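Local coordinates for translation initiation factor eif-2b-like protein (Chaetomium thermophilum, PDB 4ZEO) that is the delta subunit of the heterodecameric complex eIF2B, the GDP-GTP exchange factor for eIF2, and probably takes part in starting translation, at residues A[211-214]-A[215-219]; A[226-229]-A[230-233]; A[259-263]-A[264-268]; A[197-200]-A[201-204]. All coordinates share one frame; numbering follows the deposited sequence.

Contact 1: A[211-214]-A[215-219]; sequences PQIE and YLTEC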
loop_
_atom_site.group_PDB
_atom_site.type_symbol
_atom_site.label_atom_id
_atom_site.label_comp_id
_atom_site.label_asym_id
_atom_site.label_seq_id
_atom_site.Cartn_x
_atom_site.Cartn_y
_atom_site.Cartn_z
ATOM N N PRO A 211 -4.786 22.944 4.500
ATOM C CA PRO A 211 -6.199 22.818 4.096
ATOM C C PRO A 211 -6.482 21.608 3.191
ATOM O O PRO A 211 -7.573 21.035 3.309
ATOM C CB PRO A 211 -6.463 24.127 3.367
ATOM C CG PRO A 211 -5.569 25.090 4.076
ATOM C CD PRO A 211 -4.298 24.322 4.288
ATOM N N GLN A 212 -5.548 21.234 2.317
ATOM C CA GLN A 212 -5.719 20.030 1.493
ATOM C C GLN A 212 -5.735 18.770 2.371
ATOM O O GLN A 212 -6.548 17.878 2.190
ATOM C CB GLN A 212 -4.611 19.905 0.428
ATOM C CG GLN A 212 -4.163 21.209 -0.188
ATOM C CD GLN A 212 -5.275 21.995 -0.864
ATOM O OE1 GLN A 212 -6.234 21.431 -1.398
ATOM N NE2 GLN A 212 -5.172 23.320 -0.796
ATOM N N ILE A 213 -4.817 18.692 3.319
ATOM C CA ILE A 213 -4.757 17.553 4.231
ATOM C C ILE A 213 -6.039 17.436 5.060
ATOM O O ILE A 213 -6.570 16.350 5.252
ATOM C CB ILE A 213 -3.550 17.669 5.171
ATOM C CG1 ILE A 213 -2.271 17.774 4.337
ATOM C CG2 ILE A 213 -3.476 16.474 6.132
ATOM C CD1 ILE A 213 -1.021 17.925 5.146
ATOM N N GLU A 214 -6.539 18.563 5.536
ATOM C CA GLU A 214 -7.737 18.567 6.350
ATOM C C GLU A 214 -8.920 18.090 5.537
ATOM O O GLU A 214 -9.771 17.353 6.037
ATOM C CB GLU A 214 -8.031 19.973 6.900
ATOM C CG GLU A 214 -7.221 20.347 8.137
ATOM C CD GLU A 214 -7.442 21.787 8.599
ATOM O OE1 GLU A 214 -6.459 22.448 8.997
ATOM O OE2 GLU A 214 -8.609 22.247 8.590
ATOM N N TYR A 215 -8.970 18.509 4.279
ATOM C CA TYR A 215 -10.039 18.073 3.427
ATOM C C TYR A 215 -9.990 16.563 3.183
ATOM O O TYR A 215 -11.023 15.879 3.242
ATOM C CB TYR A 215 -10.004 18.824 2.107
ATOM C CG TYR A 215 -10.957 18.248 1.115
ATOM C CD1 TYR A 215 -12.317 18.496 1.216
ATOM C CD2 TYR A 215 -10.513 17.414 0.098
ATOM C CE1 TYR A 215 -13.207 17.959 0.313
ATOM C CE2 TYR A 215 -11.399 16.866 -0.807
ATOM C CZ TYR A 215 -12.742 17.139 -0.694
ATOM O OH TYR A 215 -13.625 16.592 -1.592
ATOM N N LEU A 216 -8.799 16.053 2.884
ATOM C CA LEU A 216 -8.630 14.632 2.618
ATOM C C LEU A 216 -8.978 13.770 3.836
ATOM O O LEU A 216 -9.545 12.665 3.700
ATOM C CB LEU A 216 -7.199 14.338 2.156
ATOM C CG LEU A 216 -6.889 14.838 0.747
ATOM C CD1 LEU A 216 -5.408 14.692 0.419
ATOM C CD2 LEU A 216 -7.771 14.116 -0.268
ATOM N N THR A 217 -8.623 14.274 5.014
ATOM C CA THR A 217 -8.913 13.607 6.277
ATOM C C THR A 217 -10.403 13.530 6.521
ATOM O O THR A 217 -10.896 12.582 7.114
ATOM C CB THR A 217 -8.245 14.328 7.464
ATOM O OG1 THR A 217 -6.830 14.358 7.261
ATOM C CG2 THR A 217 -8.530 13.610 8.761
ATOM N N GLU A 218 -11.108 14.563 6.096
ATOM C CA GLU A 218 -12.556 14.611 6.204
ATOM C C GLU A 218 -13.212 13.560 5.309
ATOM O O GLU A 218 -14.180 12.932 5.723
ATOM C CB GLU A 218 -13.063 16.017 5.865
ATOM C CG GLU A 218 -12.964 17.002 7.039
ATOM C CD GLU A 218 -12.819 18.476 6.630
ATOM O OE1 GLU A 218 -13.095 18.856 5.466
ATOM O OE2 GLU A 218 -12.443 19.272 7.513
ATOM N N CYS A 219 -12.678 13.380 4.095
ATOM C CA CYS A 219 -13.162 12.375 3.137
ATOM C C CYS A 219 -12.981 10.964 3.650
ATOM O O CYS A 219 -13.852 10.119 3.480
ATOM C CB CYS A 219 -12.453 12.497 1.788
ATOM S SG CYS A 219 -12.776 14.025 0.927
#
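I213 and T217 carry a local i to i+4 contact within one alpha-helix, in the last two turns of helix 200-219 of the N-terminal helical part. The typical serine/threonine back-bond to the helix backbone is made here. T217 OG1 lies 2.8 Å from I213 O, and the amide T217 N donates to the same oxygen at 2.9 Å. The two donors reach I213 O from opposite faces of its carbonyl plane, with the hydroxyl 38° out of that plane. The first torsion of T217 (chi1 -59°) sets OG1 beside its own backbone N, pointing back along the helix toward I213. The methyl CG2 of I213 passes at a slant, 4.1 Å from T217 OG1.

The backbone bonds just before it, Y215 N to P211 O and L216 N to Q212 O, and just after it, E218 N to E214 O, keep the alpha pattern. I213 and L216 both rest on F185 of helix 174-191, while Y215 faces helix 157-168. The amide of Q212 is bonded outside the segments, OE1 to H156 N and NE2 to the carbonyls of D154 and V208. E214 and E218 bring like charges near each other, OE2 of E214 being 5.0 Å from OE2 of E218.

Contact 2: A[226-229]-A[230-233]; sequences MGNA and IRLL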
loop_
_atom_site.group_PDB
_atom_site.type_symbol
_atom_site.label_atom_id
_atom_site.label_comp_id
_atom_site.label_asym_id
_atom_site.label_seq_id
_atom_site.Cartn_x
_atom_site.Cartn_y
_atom_site.Cartn_z
ATOM N N MET A 226 0.034 7.951 3.606
ATOM C CA MET A 226 -0.240 9.366 3.469
ATOM C C MET A 226 0.361 10.139 4.638
ATOM O O MET A 226 0.988 11.173 4.446
ATOM C CB MET A 226 -1.745 9.610 3.393
ATOM C CG MET A 226 -2.371 9.196 2.078
ATOM S SD MET A 226 -4.183 9.197 2.111
ATOM C CE MET A 226 -4.464 10.971 2.154
ATOM N N GLY A 227 0.189 9.620 5.850
ATOM C CA GLY A 227 0.729 10.283 7.012
ATOM C C GLY A 227 2.239 10.420 6.898
ATOM O O GLY A 227 2.796 11.487 7.195
ATOM N N ASN A 228 2.903 9.340 6.471
ATOM C CA ASN A 228 4.365 9.344 6.331
ATOM C C ASN A 228 4.845 10.298 5.243
ATOM O O ASN A 228 5.785 11.061 5.445
ATOM C CB ASN A 228 4.887 7.928 6.054
ATOM C CG ASN A 228 4.878 7.055 7.294
ATOM O OD1 ASN A 228 5.143 7.542 8.389
ATOM N ND2 ASN A 228 4.576 5.758 7.131
ATOM N N ALA A 229 4.189 10.263 4.088
ATOM C CA ALA A 229 4.602 11.130 2.998
ATOM C C ALA A 229 4.485 12.614 3.384
ATOM O O ALA A 229 5.351 13.419 3.034
ATOM C CB ALA A 229 3.784 10.833 1.758
ATOM N N ILE A 230 3.407 12.952 4.093
ATOM C CA ILE A 230 3.125 14.309 4.550
ATOM C C ILE A 230 4.189 14.789 5.527
ATOM O O ILE A 230 4.664 15.929 5.439
ATOM C CB ILE A 230 1.710 14.384 5.185
ATOM C CG1 ILE A 230 0.644 14.362 4.087
ATOM C CG2 ILE A 230 1.519 15.644 6.033
ATOM C CD1 ILE A 230 -0.778 14.257 4.594
ATOM N N ARG A 231 4.579 13.917 6.453
ATOM C CA ARG A 231 5.640 14.266 7.397
ATOM C C ARG A 231 6.939 14.530 6.641
ATOM O O ARG A 231 7.627 15.512 6.931
ATOM C CB ARG A 231 5.828 13.169 8.448
ATOM C CG ARG A 231 7.059 13.340 9.336
ATOM C CD ARG A 231 7.174 12.194 10.322
ATOM N NE ARG A 231 6.927 10.920 9.642
ATOM C CZ ARG A 231 7.832 10.249 8.929
ATOM N NH1 ARG A 231 7.488 9.114 8.341
ATOM N NH2 ARG A 231 9.078 10.705 8.802
ATOM N N LEU A 232 7.252 13.682 5.655
ATOM C CA LEU A 232 8.457 13.875 4.833
ATOM C C LEU A 232 8.418 15.159 4.005
ATOM O O LEU A 232 9.407 15.895 3.955
ATOM C CB LEU A 232 8.680 12.678 3.916
ATOM C CG LEU A 232 9.075 11.369 4.602
ATOM C CD1 LEU A 232 9.005 10.178 3.648
ATOM C CD2 LEU A 232 10.469 11.500 5.187
ATOM N N LEU A 233 7.271 15.449 3.400
ATOM C CA LEU A 233 7.113 16.666 2.607
ATOM C C LEU A 233 7.259 17.917 3.453
ATOM O O LEU A 233 7.930 18.875 3.055
ATOM C CB LEU A 233 5.742 16.692 1.904
ATOM C CG LEU A 233 5.355 17.978 1.152
ATOM C CD1 LEU A 233 6.347 18.318 0.054
ATOM C CD2 LEU A 233 3.968 17.851 0.552
HETATM O O HOH W 1 4.525 10.047 10.559
#
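I230 begins the second half of the contact by donating its N to M226 O at 3.0 Å, and its CG1 bends back over the same oxygen. That branch stands beside the backbone N of I230 (chi1 -75°), which turns it toward the preceding turn.

R231 follows, and its N bonds to G227 O. Its side chain runs beside that of N228, both pointing the same way, and a bend at chi3 (45°) brings the head group back to the amide. NH1 donates to N228 OD1 at 2.8 Å; OD1 lies in the guanidinium plane, whereas NH1 stands well above the plane of the amide. The two flat groups are thus steeply inclined, 75° apart. A water accepts from R231 NE at 2.7 Å and reaches N228 OD1 only weakly. N228 ND2 bonds to the carbonyls of I395 and F397, so this polar pair is part of the joint between the helical bundle and the loop after strand 387-391 of the Rossmann-like domain. A leucine in place of R231 would probably leave N228 OD1 without its charged donor and the water without the NE-H it accepts, the amide then being held chiefly through ND2. R399 brings a like charge close to NH1.

L232 N donates to N228 O at 3.0 Å, and CG of L232 lies 3.4 Å from that oxygen. L233 completes the turn with its N 2.8 Å from A229 O, its side chain directed to L253 and W256 of helix 246-277.

Contact 3: A[259-263]-A[264-268]; sequences FLINE and RITLA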
loop_
_atom_site.group_PDB
_atom_site.type_symbol
_atom_site.label_atom_id
_atom_site.label_comp_id
_atom_site.label_asym_id
_atom_site.label_seq_id
_atom_site.Cartn_x
_atom_site.Cartn_y
_atom_site.Cartn_z
ATOM N N PHE A 259 10.640 11.733 -6.990
ATOM C CA PHE A 259 11.574 10.817 -6.400
ATOM C C PHE A 259 10.842 9.890 -5.403
ATOM O O PHE A 259 11.058 8.680 -5.381
ATOM C CB PHE A 259 12.683 11.606 -5.711
ATOM C CG PHE A 259 13.724 10.754 -5.085
ATOM C CD1 PHE A 259 14.832 10.356 -5.798
ATOM C CD2 PHE A 259 13.560 10.298 -3.781
ATOM C CE1 PHE A 259 15.789 9.560 -5.211
ATOM C CE2 PHE A 259 14.500 9.490 -3.197
ATOM C CZ PHE A 259 15.621 9.126 -3.909
ATOM N N LEU A 260 9.958 10.451 -4.602
ATOM C CA LEU A 260 9.249 9.656 -3.617
ATOM C C LEU A 260 8.313 8.628 -4.277
ATOM O O LEU A 260 8.307 7.463 -3.897
ATOM C CB LEU A 260 8.456 10.557 -2.674
ATOM C CG LEU A 260 7.948 9.840 -1.425
ATOM C CD1 LEU A 260 9.082 9.586 -0.472
ATOM C CD2 LEU A 260 6.864 10.619 -0.734
ATOM N N ILE A 261 7.567 9.053 -5.294
ATOM C CA ILE A 261 6.668 8.158 -6.006
ATOM C C ILE A 261 7.450 7.015 -6.622
ATOM O O ILE A 261 7.077 5.842 -6.517
ATOM C CB ILE A 261 5.885 8.905 -7.104
ATOM C CG1 ILE A 261 4.865 9.852 -6.456
ATOM C CG2 ILE A 261 5.201 7.942 -8.047
ATOM C CD1 ILE A 261 4.015 10.627 -7.463
ATOM N N ASN A 262 8.572 7.344 -7.228
ATOM C CA ASN A 262 9.358 6.304 -7.840
ATOM C C ASN A 262 9.948 5.314 -6.844
ATOM O O ASN A 262 9.869 4.109 -7.027
ATOM C CB ASN A 262 10.484 6.881 -8.672
ATOM C CG ASN A 262 11.338 5.808 -9.219
ATOM O OD1 ASN A 262 10.835 4.909 -9.888
ATOM N ND2 ASN A 262 12.622 5.845 -8.915
ATOM N N GLU A 263 10.566 5.827 -5.800
ATOM C CA GLU A 263 11.240 4.960 -4.854
ATOM C C GLU A 263 10.295 4.229 -3.872
ATOM O O GLU A 263 10.504 3.052 -3.578
ATOM C CB GLU A 263 12.291 5.771 -4.112
ATOM C CG GLU A 263 12.603 5.326 -2.726
ATOM C CD GLU A 263 13.534 6.290 -2.016
ATOM O OE1 GLU A 263 13.058 7.056 -1.149
ATOM O OE2 GLU A 263 14.741 6.286 -2.344
ATOM N N ARG A 264 9.248 4.889 -3.395
ATOM C CA ARG A 264 8.378 4.250 -2.426
ATOM C C ARG A 264 7.149 3.563 -3.048
ATOM O O ARG A 264 6.455 2.830 -2.375
ATOM C CB ARG A 264 7.896 5.259 -1.375
ATOM C CG ARG A 264 8.920 6.234 -0.832
ATOM C CD ARG A 264 10.140 5.592 -0.187
ATOM N NE ARG A 264 9.802 4.968 1.075
ATOM C CZ ARG A 264 9.924 5.510 2.284
ATOM N NH1 ARG A 264 9.549 4.784 3.325
ATOM N NH2 ARG A 264 10.421 6.733 2.474
ATOM N N ILE A 265 6.864 3.812 -4.316
ATOM C CA ILE A 265 5.711 3.192 -4.973
ATOM C C ILE A 265 6.085 2.386 -6.205
ATOM O O ILE A 265 6.020 1.153 -6.188
ATOM C CB ILE A 265 4.668 4.230 -5.386
ATOM C CG1 ILE A 265 4.187 4.990 -4.150
ATOM C CG2 ILE A 265 3.503 3.555 -6.143
ATOM C CD1 ILE A 265 3.170 6.065 -4.441
ATOM N N THR A 266 6.523 3.074 -7.250
ATOM C CA THR A 266 6.768 2.431 -8.540
ATOM C C THR A 266 7.880 1.381 -8.515
ATOM O O THR A 266 7.651 0.230 -8.828
ATOM C CB THR A 266 7.077 3.503 -9.584
ATOM O OG1 THR A 266 6.148 4.571 -9.396
ATOM C CG2 THR A 266 6.923 2.960 -10.984
ATOM N N LEU A 267 9.072 1.768 -8.100
ATOM C CA LEU A 267 10.173 0.828 -7.990
ATOM C C LEU A 267 9.900 -0.194 -6.883
ATOM O O LEU A 267 10.257 -1.379 -7.016
ATOM C CB LEU A 267 11.471 1.585 -7.716
ATOM C CG LEU A 267 12.751 0.772 -7.688
ATOM C CD1 LEU A 267 12.961 0.144 -9.036
ATOM C CD2 LEU A 267 13.896 1.673 -7.319
ATOM N N ALA A 268 9.248 0.268 -5.806
ATOM C CA ALA A 268 8.970 -0.594 -4.652
ATOM C C ALA A 268 8.161 -1.822 -5.059
ATOM O O ALA A 268 8.477 -2.939 -4.631
ATOM C CB ALA A 268 8.235 0.182 -3.549
#
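E263 and R264 run side by side with their chains pointing the same way, meeting at the R264 methylene CD rather than in a salt bridge. CG of E263 is 3.5 Å from R264 CD, and OE1 of E263 lies 3.4 Å from that same methylene. R264 is bent at chi2 and chi3 (-58° and -71°), which folds its chain beside E263 instead of letting it run straight out. The carboxylate and guanidinium planes are 61° apart, and OE1 stays 4.5 Å from R264 NE, too far for an ion pair. From the preceding turn L260 crosses the arginine at a slant, its CD1 3.4 Å from R264 CG. With E263 replaced by an alanine, the aliphatic part of R264 would probably lose the flank given by CG and OE1, with a nearby negative charge gone.

The backbone beneath is a pi-type turn within helix 246-277. R264 N still bonds to L260 O in the alpha pattern, but T266 N donates to I261 O at 2.9 Å and L267 N to N262 O at 2.7 Å, both i to i+5 and both in the carbonyl plane. I265 N reaches I261 O only weakly.

Farther out, R264 NH1 bonds to T394 OG1, while NE makes a long, weak ion pair with E440. The arginine therefore extends from the long helix to the Rossmann-like domain. On the helical side, L260 and I261 pack on L182 of helix 174-191, and I265 on K179.

Contact 4: A[197-200]-A[201-204]; sequences GNSL and SRHF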
loop_
_atom_site.group_PDB
_atom_site.type_symbol
_atom_site.label_atom_id
_atom_site.label_comp_id
_atom_site.label_asym_id
_atom_site.label_seq_id
_atom_site.Cartn_x
_atom_site.Cartn_y
_atom_site.Cartn_z
ATOM N N GLY A 197 5.655 39.825 -0.124
ATOM C CA GLY A 197 6.280 39.989 1.177
ATOM C C GLY A 197 6.272 38.739 2.046
ATOM O O GLY A 197 6.332 38.826 3.275
ATOM N N ASN A 198 6.172 37.572 1.420
ATOM C CA ASN A 198 6.136 36.318 2.156
ATOM C C ASN A 198 7.038 35.272 1.499
ATOM O O ASN A 198 7.532 35.479 0.401
ATOM C CB ASN A 198 4.684 35.837 2.269
ATOM C CG ASN A 198 4.433 34.971 3.505
ATOM O OD1 ASN A 198 5.309 34.228 3.955
ATOM N ND2 ASN A 198 3.241 35.100 4.079
ATOM N N SER A 199 7.319 34.184 2.198
ATOM C CA SER A 199 8.111 33.111 1.625
ATOM C C SER A 199 7.335 31.807 1.700
ATOM O O SER A 199 6.491 31.627 2.573
ATOM C CB SER A 199 9.446 32.960 2.341
ATOM O OG SER A 199 9.253 32.400 3.623
ATOM N N LEU A 200 7.626 30.899 0.778
ATOM C CA LEU A 200 6.986 29.602 0.772
ATOM C C LEU A 200 7.277 28.885 2.087
ATOM O O LEU A 200 6.400 28.229 2.648
ATOM C CB LEU A 200 7.492 28.775 -0.417
ATOM C CG LEU A 200 7.191 27.274 -0.561
ATOM C CD1 LEU A 200 7.187 26.902 -2.043
ATOM C CD2 LEU A 200 8.164 26.382 0.202
ATOM N N SER A 201 8.505 29.052 2.584
ATOM C CA SER A 201 8.976 28.394 3.811
ATOM C C SER A 201 8.109 28.729 5.013
ATOM O O SER A 201 8.081 27.988 5.978
ATOM C CB SER A 201 10.433 28.755 4.122
ATOM O OG SER A 201 10.585 30.129 4.396
ATOM N N ARG A 202 7.510 29.908 4.996
ATOM C CA ARG A 202 6.629 30.366 6.067
ATOM C C ARG A 202 5.117 30.243 5.754
ATOM O O ARG A 202 4.310 30.069 6.665
ATOM C CB ARG A 202 7.021 31.803 6.451
ATOM C CG ARG A 202 8.367 31.833 7.217
ATOM C CD ARG A 202 8.580 33.098 8.068
ATOM N NE ARG A 202 10.007 33.333 8.330
ATOM C CZ ARG A 202 10.497 34.340 9.052
ATOM N NH1 ARG A 202 9.685 35.222 9.623
ATOM N NH2 ARG A 202 11.810 34.457 9.221
ATOM N N HIS A 203 4.727 30.516 4.509
ATOM C CA HIS A 203 3.318 30.535 4.073
ATOM C C HIS A 203 2.692 29.185 3.659
ATOM O O HIS A 203 1.531 28.893 3.962
ATOM C CB HIS A 203 3.169 31.524 2.911
ATOM C CG HIS A 203 1.766 31.674 2.416
ATOM N ND1 HIS A 203 1.305 31.056 1.268
ATOM C CD2 HIS A 203 0.722 32.391 2.900
ATOM C CE1 HIS A 203 0.035 31.369 1.085
ATOM N NE2 HIS A 203 -0.340 32.189 2.057
ATOM N N PHE A 204 3.446 28.385 2.917
ATOM C CA PHE A 204 2.880 27.244 2.210
ATOM C C PHE A 204 2.197 26.186 3.095
ATOM O O PHE A 204 1.054 25.796 2.838
ATOM C CB PHE A 204 3.971 26.598 1.340
ATOM C CG PHE A 204 3.497 25.400 0.569
ATOM C CD1 PHE A 204 2.667 25.551 -0.536
ATOM C CD2 PHE A 204 3.903 24.119 0.924
ATOM C CE1 PHE A 204 2.202 24.425 -1.253
ATOM C CE2 PHE A 204 3.456 22.993 0.207
ATOM C CZ PHE A 204 2.604 23.148 -0.877
#
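N198 reaches across to H203 at the start of helix 200-219, the two side chains crossing at about a right angle. From CB of N198, CG stands anti to the backbone N (chi1 -153°) and comes 3.7 Å from H203 CB. OD1 accepts S199 N at 2.7 Å, the amide nitrogen lying in the carbonyl plane on a lone pair, and it touches H203 CB at the same time. ND2, the other tip, lies 3.9 Å from H203 CD2, with amide and ring planes 69° apart. ND1 of the ring is hydrogen-bonded to the hydroxyl of Y192, and H207 stacks on the ring.

S199 is the N-cap of this helix. Its carbonyl oxygen takes two amides of the first turn: H203 N at 2.8 Å, nearly in line with the C=O bond, and R202 N at 3.1 Å, from far above the carbonyl plane. Its OG is hydrogen-bonded to S201 OG at 2.7 Å, bringing a second hydroxyl to the helix start. L200 and F204 lie side by side one turn apart, both packing on V237 of helix 224-239, and CG of L200 sits 3.8 Å from F204 CB.

From the N terminus the order is contact 4, contact 1, contact 2, contact 3. Each joins adjoining stretches of one helix or its start, so none closes a long loop, and they follow in series without nesting or crossing. Contact 4 opens helix 200-219 and contact 1 ends it, their nearest atoms about 6 Å apart. Helix 224-239 then brings contact 2 against contact 1, where I213 meets I230 and L216 meets M226. Contact 2 also touches contact 3 through L232 and A229, which meet L260, with L232 also on R264. Contacts 2 and 3 both reach the loop after strand 387-391, tying the bundle to the Rossmann-like domain.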